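Local coordinates for vacuolar protein sorting protein 36 (Saccharomyces cerevisiae, PDB 2CAY) that probably binds membrane lipids through its split PH (GLUE) domain, as part of the ESCRT-II complex in protein sorting to multivesicular bodies, at residues F33-K46 with E110-F124. Sequence-based numbering, arbitrary orientation.
With SO4 (sulfate ion), chain C.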
loop_
_atom_site.group_PDB
_atom_site.type_symbol
_atom_site.label_atom_id
_atom_site.label_comp_id
_atom_site.label_asym_id
_atom_site.label_seq_id
_atom_site.Cartn_x
_atom_site.Cartn_y
_atom_site.Cartn_z
ATOM N N PHE A 33 -14.779 -14.188 -16.728
ATOM C CA PHE A 33 -13.633 -14.804 -16.092
ATOM C C PHE A 33 -14.041 -15.533 -14.831
ATOM O O PHE A 33 -15.036 -15.176 -14.216
ATOM C CB PHE A 33 -12.546 -13.751 -15.778
ATOM C CG PHE A 33 -11.159 -14.313 -15.782
ATOM C CD1 PHE A 33 -10.480 -14.499 -16.993
ATOM C CD2 PHE A 33 -10.536 -14.699 -14.598
ATOM C CE1 PHE A 33 -9.177 -15.067 -17.012
ATOM C CE2 PHE A 33 -9.237 -15.251 -14.616
ATOM C CZ PHE A 33 -8.573 -15.431 -15.828
ATOM N N ILE A 34 -13.284 -16.550 -14.457
ATOM C CA ILE A 34 -13.569 -17.296 -13.225
ATOM C C ILE A 34 -12.261 -17.560 -12.447
ATOM O O ILE A 34 -11.202 -17.783 -13.058
ATOM C CB ILE A 34 -14.259 -18.642 -13.553
ATOM C CG1 ILE A 34 -15.480 -18.433 -14.474
ATOM C CG2 ILE A 34 -14.638 -19.420 -12.250
ATOM C CD1 ILE A 34 -15.967 -19.720 -15.185
ATOM N N ASP A 35 -12.317 -17.537 -11.115
ATOM C CA ASP A 35 -11.181 -18.008 -10.304
ATOM C C ASP A 35 -11.749 -18.853 -9.166
ATOM O O ASP A 35 -12.941 -18.799 -8.891
ATOM C CB ASP A 35 -10.380 -16.820 -9.764
ATOM C CG ASP A 35 -8.852 -17.102 -9.614
ATOM O OD1 ASP A 35 -8.115 -16.100 -9.540
ATOM O OD2 ASP A 35 -8.377 -18.276 -9.518
ATOM N N GLN A 36 -10.889 -19.615 -8.524
ATOM C CA GLN A 36 -11.242 -20.652 -7.548
ATOM C C GLN A 36 -10.663 -20.293 -6.183
ATOM O O GLN A 36 -9.674 -19.523 -6.092
ATOM C CB GLN A 36 -10.648 -22.005 -7.977
ATOM C CG GLN A 36 -11.332 -22.680 -9.169
ATOM C CD GLN A 36 -10.893 -22.103 -10.487
ATOM O OE1 GLN A 36 -9.768 -21.584 -10.615
ATOM N NE2 GLN A 36 -11.772 -22.182 -11.488
ATOM N N SER A 37 -11.264 -20.873 -5.139
ATOM C CA SER A 37 -10.793 -20.774 -3.748
ATOM C C SER A 37 -10.705 -19.318 -3.258
ATOM O O SER A 37 -9.682 -18.893 -2.701
ATOM C CB SER A 37 -9.430 -21.444 -3.581
ATOM O OG SER A 37 -9.445 -22.807 -3.967
ATOM N N VAL A 38 -11.783 -18.578 -3.454
ATOM C CA VAL A 38 -11.865 -17.176 -3.037
ATOM C C VAL A 38 -12.742 -17.117 -1.790
ATOM O O VAL A 38 -13.717 -17.904 -1.663
ATOM C CB VAL A 38 -12.428 -16.312 -4.192
ATOM C CG1 VAL A 38 -12.761 -14.893 -3.729
ATOM C CG2 VAL A 38 -11.430 -16.295 -5.364
ATOM N N GLY A 39 -12.357 -16.247 -0.849
ATOM C CA GLY A 39 -13.153 -15.951 0.341
ATOM C C GLY A 39 -13.599 -14.501 0.292
ATOM O O GLY A 39 -12.956 -13.650 -0.376
ATOM N N LEU A 40 -14.689 -14.202 0.999
ATOM C CA LEU A 40 -15.278 -12.856 0.981
ATOM C C LEU A 40 -15.017 -12.122 2.272
ATOM O O LEU A 40 -14.947 -12.756 3.339
ATOM C CB LEU A 40 -16.790 -12.929 0.727
ATOM C CG LEU A 40 -17.285 -13.621 -0.546
ATOM C CD1 LEU A 40 -18.847 -13.502 -0.647
ATOM C CD2 LEU A 40 -16.596 -13.057 -1.836
ATOM N N TYR A 41 -14.852 -10.805 2.161
ATOM C CA TYR A 41 -14.774 -9.883 3.299
ATOM C C TYR A 41 -15.840 -8.821 3.157
ATOM O O TYR A 41 -16.173 -8.370 2.043
ATOM C CB TYR A 41 -13.414 -9.171 3.341
ATOM C CG TYR A 41 -12.321 -10.025 3.899
ATOM C CD1 TYR A 41 -11.791 -9.750 5.180
ATOM C CD2 TYR A 41 -11.790 -11.105 3.160
ATOM C CE1 TYR A 41 -10.772 -10.541 5.714
ATOM C CE2 TYR A 41 -10.762 -11.898 3.696
ATOM C CZ TYR A 41 -10.267 -11.601 4.968
ATOM O OH TYR A 41 -9.254 -12.365 5.495
ATOM N N HIS A 42 -16.399 -8.428 4.288
ATOM C CA HIS A 42 -17.232 -7.246 4.302
ATOM C C HIS A 42 -16.508 -6.250 5.200
ATOM O O HIS A 42 -16.362 -6.492 6.404
ATOM C CB HIS A 42 -18.639 -7.516 4.825
ATOM C CG HIS A 42 -19.551 -6.338 4.636
ATOM N ND1 HIS A 42 -19.869 -5.839 3.381
ATOM C CD2 HIS A 42 -20.143 -5.511 5.532
ATOM C CE1 HIS A 42 -20.633 -4.769 3.518
ATOM N NE2 HIS A 42 -20.811 -4.548 4.812
ATOM N N GLY A 43 -16.058 -5.145 4.610
ATOM C CA GLY A 43 -15.070 -4.273 5.242
ATOM C C GLY A 43 -13.830 -5.075 5.580
ATOM O O GLY A 43 -13.365 -5.887 4.768
ATOM N N LYS A 44 -13.301 -4.878 6.795
ATOM C CA LYS A 44 -12.111 -5.603 7.232
ATOM C C LYS A 44 -12.385 -7.037 7.724
ATOM O O LYS A 44 -11.448 -7.764 7.970
ATOM C CB LYS A 44 -11.354 -4.826 8.326
ATOM C CG LYS A 44 -11.106 -3.372 7.982
ATOM C CD LYS A 44 -10.413 -2.664 9.108
ATOM C CE LYS A 44 -10.091 -1.237 8.722
ATOM N NZ LYS A 44 -9.382 -0.564 9.824
ATOM N N SER A 45 -13.644 -7.435 7.882
ATOM C CA SER A 45 -13.992 -8.730 8.514
ATOM C C SER A 45 -14.340 -9.851 7.532
ATOM O O SER A 45 -15.058 -9.620 6.584
ATOM C CB SER A 45 -15.222 -8.540 9.393
ATOM O OG SER A 45 -14.963 -7.566 10.377
ATOM N N LYS A 46 -13.881 -11.078 7.788
ATOM C CA LYS A 46 -14.321 -12.218 6.973
ATOM C C LYS A 46 -15.830 -12.390 7.039
ATOM O O LYS A 46 -16.430 -12.230 8.123
ATOM C CB LYS A 46 -13.681 -13.514 7.450
ATOM C CG LYS A 46 -12.218 -13.574 7.202
ATOM C CD LYS A 46 -11.672 -14.890 7.663
ATOM C CE LYS A 46 -10.187 -14.880 7.567
ATOM N NZ LYS A 46 -9.695 -16.231 7.914
ATOM N N GLU A 110 -17.940 0.335 4.893
ATOM C CA GLU A 110 -18.659 -0.599 4.047
ATOM C C GLU A 110 -18.003 -0.660 2.666
ATOM O O GLU A 110 -18.184 0.243 1.836
ATOM C CB GLU A 110 -20.084 -0.117 3.861
ATOM C CG GLU A 110 -20.825 0.121 5.164
ATOM C CD GLU A 110 -21.964 -0.827 5.342
ATOM O OE1 GLU A 110 -23.115 -0.355 5.185
ATOM O OE2 GLU A 110 -21.715 -2.029 5.620
ATOM N N PHE A 111 -17.261 -1.731 2.450
ATOM C CA PHE A 111 -16.692 -2.069 1.147
ATOM C C PHE A 111 -16.552 -3.591 1.142
ATOM O O PHE A 111 -16.780 -4.254 2.154
ATOM C CB PHE A 111 -15.320 -1.368 0.907
ATOM C CG PHE A 111 -14.295 -1.642 1.988
ATOM C CD1 PHE A 111 -13.386 -2.703 1.875
ATOM C CD2 PHE A 111 -14.205 -0.810 3.100
ATOM C CE1 PHE A 111 -12.440 -2.950 2.874
ATOM C CE2 PHE A 111 -13.271 -1.062 4.097
ATOM C CZ PHE A 111 -12.375 -2.116 3.977
ATOM N N VAL A 112 -16.180 -4.151 0.002
ATOM C CA VAL A 112 -16.020 -5.598 -0.084
ATOM C C VAL A 112 -14.595 -5.964 -0.443
ATOM O O VAL A 112 -13.910 -5.200 -1.104
ATOM C CB VAL A 112 -17.002 -6.232 -1.162
ATOM C CG1 VAL A 112 -16.611 -7.728 -1.460
ATOM C CG2 VAL A 112 -18.461 -6.120 -0.683
ATOM N N GLN A 113 -14.148 -7.133 -0.014
ATOM C CA GLN A 113 -12.890 -7.688 -0.568
ATOM C C GLN A 113 -13.109 -9.101 -1.055
ATOM O O GLN A 113 -13.841 -9.881 -0.433
ATOM C CB GLN A 113 -11.761 -7.726 0.452
ATOM C CG GLN A 113 -11.704 -6.530 1.430
ATOM C CD GLN A 113 -10.550 -6.684 2.402
ATOM O OE1 GLN A 113 -9.417 -6.962 1.978
ATOM N NE2 GLN A 113 -10.831 -6.544 3.715
ATOM N N LEU A 114 -12.396 -9.444 -2.121
ATOM C CA LEU A 114 -12.265 -10.815 -2.580
ATOM C C LEU A 114 -10.857 -11.272 -2.186
ATOM O O LEU A 114 -9.866 -10.578 -2.499
ATOM C CB LEU A 114 -12.400 -10.850 -4.109
ATOM C CG LEU A 114 -13.639 -10.138 -4.660
ATOM C CD1 LEU A 114 -13.660 -10.308 -6.219
ATOM C CD2 LEU A 114 -14.925 -10.677 -4.048
ATOM N N SER A 115 -10.746 -12.412 -1.521
ATOM C CA SER A 115 -9.438 -12.850 -1.088
ATOM C C SER A 115 -9.026 -14.114 -1.837
ATOM O O SER A 115 -9.752 -15.127 -1.815
ATOM C CB SER A 115 -9.410 -13.024 0.445
ATOM O OG SER A 115 -8.097 -13.384 0.868
ATOM N N PHE A 116 -7.872 -14.066 -2.507
ATOM C CA PHE A 116 -7.477 -15.161 -3.422
ATOM C C PHE A 116 -6.525 -16.188 -2.807
ATOM O O PHE A 116 -5.325 -15.942 -2.731
ATOM C CB PHE A 116 -6.881 -14.624 -4.732
ATOM C CG PHE A 116 -7.808 -13.715 -5.501
ATOM C CD1 PHE A 116 -8.643 -14.240 -6.501
ATOM C CD2 PHE A 116 -7.857 -12.363 -5.224
ATOM C CE1 PHE A 116 -9.523 -13.417 -7.220
ATOM C CE2 PHE A 116 -8.724 -11.509 -5.960
ATOM C CZ PHE A 116 -9.561 -12.056 -6.947
ATOM N N ARG A 117 -7.032 -17.364 -2.442
ATOM C CA ARG A 117 -6.207 -18.324 -1.675
ATOM C C ARG A 117 -5.385 -19.294 -2.529
ATOM O O ARG A 117 -4.464 -19.937 -2.021
ATOM C CB ARG A 117 -7.042 -19.119 -0.659
ATOM C CG ARG A 117 -7.299 -18.391 0.658
ATOM C CD ARG A 117 -8.154 -17.147 0.450
ATOM N NE ARG A 117 -8.478 -16.476 1.715
ATOM C CZ ARG A 117 -9.596 -16.655 2.428
ATOM N NH1 ARG A 117 -10.500 -17.544 2.060
ATOM N NH2 ARG A 117 -9.789 -15.950 3.539
ATOM N N LYS A 118 -5.707 -19.414 -3.795
ATOM C CA LYS A 118 -5.017 -20.382 -4.651
ATOM C C LYS A 118 -4.519 -19.780 -5.958
ATOM O O LYS A 118 -4.111 -20.511 -6.860
ATOM C CB LYS A 118 -5.925 -21.595 -4.965
ATOM C CG LYS A 118 -6.149 -22.571 -3.789
ATOM C CD LYS A 118 -4.884 -23.055 -3.095
ATOM C CE LYS A 118 -5.251 -24.057 -1.964
ATOM N NZ LYS A 118 -4.210 -24.111 -0.864
ATOM N N SER A 119 -4.557 -18.461 -6.065
ATOM C CA SER A 119 -4.034 -17.733 -7.245
ATOM C C SER A 119 -3.583 -16.363 -6.772
ATOM O O SER A 119 -3.865 -15.993 -5.651
ATOM C CB SER A 119 -5.090 -17.588 -8.339
ATOM O OG SER A 119 -6.035 -16.578 -8.005
ATOM N N ASP A 120 -2.863 -15.610 -7.607
ATOM C CA ASP A 120 -2.496 -14.246 -7.210
ATOM C C ASP A 120 -3.638 -13.277 -7.478
ATOM O O ASP A 120 -3.533 -12.096 -7.177
ATOM C CB ASP A 120 -1.215 -13.788 -7.937
ATOM C CG ASP A 120 -1.313 -13.927 -9.453
ATOM O OD1 ASP A 120 -2.426 -13.843 -10.027
ATOM O OD2 ASP A 120 -0.241 -14.142 -10.075
ATOM N N GLY A 121 -4.727 -13.778 -8.067
ATOM C CA GLY A 121 -5.896 -12.931 -8.358
ATOM C C GLY A 121 -5.690 -11.851 -9.422
ATOM O O GLY A 121 -6.545 -11.016 -9.629
ATOM N N VAL A 122 -4.548 -11.877 -10.109
ATOM C CA VAL A 122 -4.220 -10.805 -11.040
ATOM C C VAL A 122 -5.084 -10.791 -12.301
ATOM O O VAL A 122 -5.574 -9.749 -12.695
ATOM C CB VAL A 122 -2.711 -10.845 -11.422
ATOM C CG1 VAL A 122 -2.423 -9.883 -12.595
ATOM C CG2 VAL A 122 -1.868 -10.529 -10.178
ATOM N N LEU A 123 -5.229 -11.916 -12.968
ATOM C CA LEU A 123 -6.066 -11.911 -14.186
ATOM C C LEU A 123 -7.538 -11.573 -13.878
ATOM O O LEU A 123 -8.195 -10.871 -14.644
ATOM C CB LEU A 123 -5.987 -13.259 -14.887
ATOM C CG LEU A 123 -4.622 -13.639 -15.517
ATOM C CD1 LEU A 123 -4.696 -15.050 -16.094
ATOM C CD2 LEU A 123 -4.243 -12.609 -16.588
ATOM N N PHE A 124 -8.041 -12.088 -12.756
ATOM C CA PHE A 124 -9.408 -11.762 -12.337
ATOM C C PHE A 124 -9.578 -10.272 -12.084
ATOM O O PHE A 124 -10.562 -9.654 -12.514
ATOM C CB PHE A 124 -9.851 -12.559 -11.116
ATOM C CG PHE A 124 -11.352 -12.435 -10.849
ATOM C CD1 PHE A 124 -12.252 -13.343 -11.396
ATOM C CD2 PHE A 124 -11.850 -11.368 -10.101
ATOM C CE1 PHE A 124 -13.660 -13.181 -11.166
ATOM C CE2 PHE A 124 -13.243 -11.229 -9.858
ATOM C CZ PHE A 124 -14.132 -12.130 -10.408
HETATM S S SO4 C . -6.506 -14.037 3.877
HETATM O O1 SO4 C . -7.910 -13.762 3.632
HETATM O O2 SO4 C . -6.118 -15.315 3.279
HETATM O O3 SO4 C . -6.340 -14.137 5.338
HETATM O O4 SO4 C . -5.635 -13.046 3.304
HETATM O O HOH W 1 -6.982 -14.345 -11.311
HETATM O O HOH W 2 -7.537 -17.917 -5.632
HETATM O O HOH W 3 -10.508 -19.773 0.136
HETATM O O HOH W 4 -8.961 -7.233 5.917
#
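Backbone bonds pair Gly39 with Ser115 and Tyr41 with Gln113 reciprocally, strands 38-42 and 112-116 running antiparallel at 155°.

Among side-chain bonds, Gln113 NE2 meets Gly43 O at 2.8 Å, nearly straight at 172°, the acceptor in the amide plane. His42 NE2 donates to the anti side of Glu110 OE2 (2.8 Å), tilted from both ring and carboxylate planes; Tyr11 OH bonds OE1. Ser119 OG donates to Asp35 OD1 on its syn side at 2.6 Å, and water 1 links that oxygen to Phe124 N in the first turn of helix 122-137. Replacing Asp35 with an alanine would probably leave Ser119 OG and water 1 without their shared acceptor, and Gln36 N without OD2.

Gly43 CA makes a CH-pi contact over the Phe111 face, 3.7 Å from its centroid. Apolar contacts join Val38 CG2 to Phe116 CD1 (3.6 Å) and Phe33 to Leu123 and Phe124.

A sulfate, probably from the crystallisation liquor, receives at O1 Tyr41 OH (2.7 Å), Arg117 NH2 (2.9 Å) and Ser115 OG (2.8 Å), the last set anti to its own N (chi1 -177°). Ser95 and Arg97 complete this anion-binding surface, which may receive a lipid phosphate. At Gln36-Ser37 the chain turns between sheets, and the C-terminal helix closes one end of the PH sandwich.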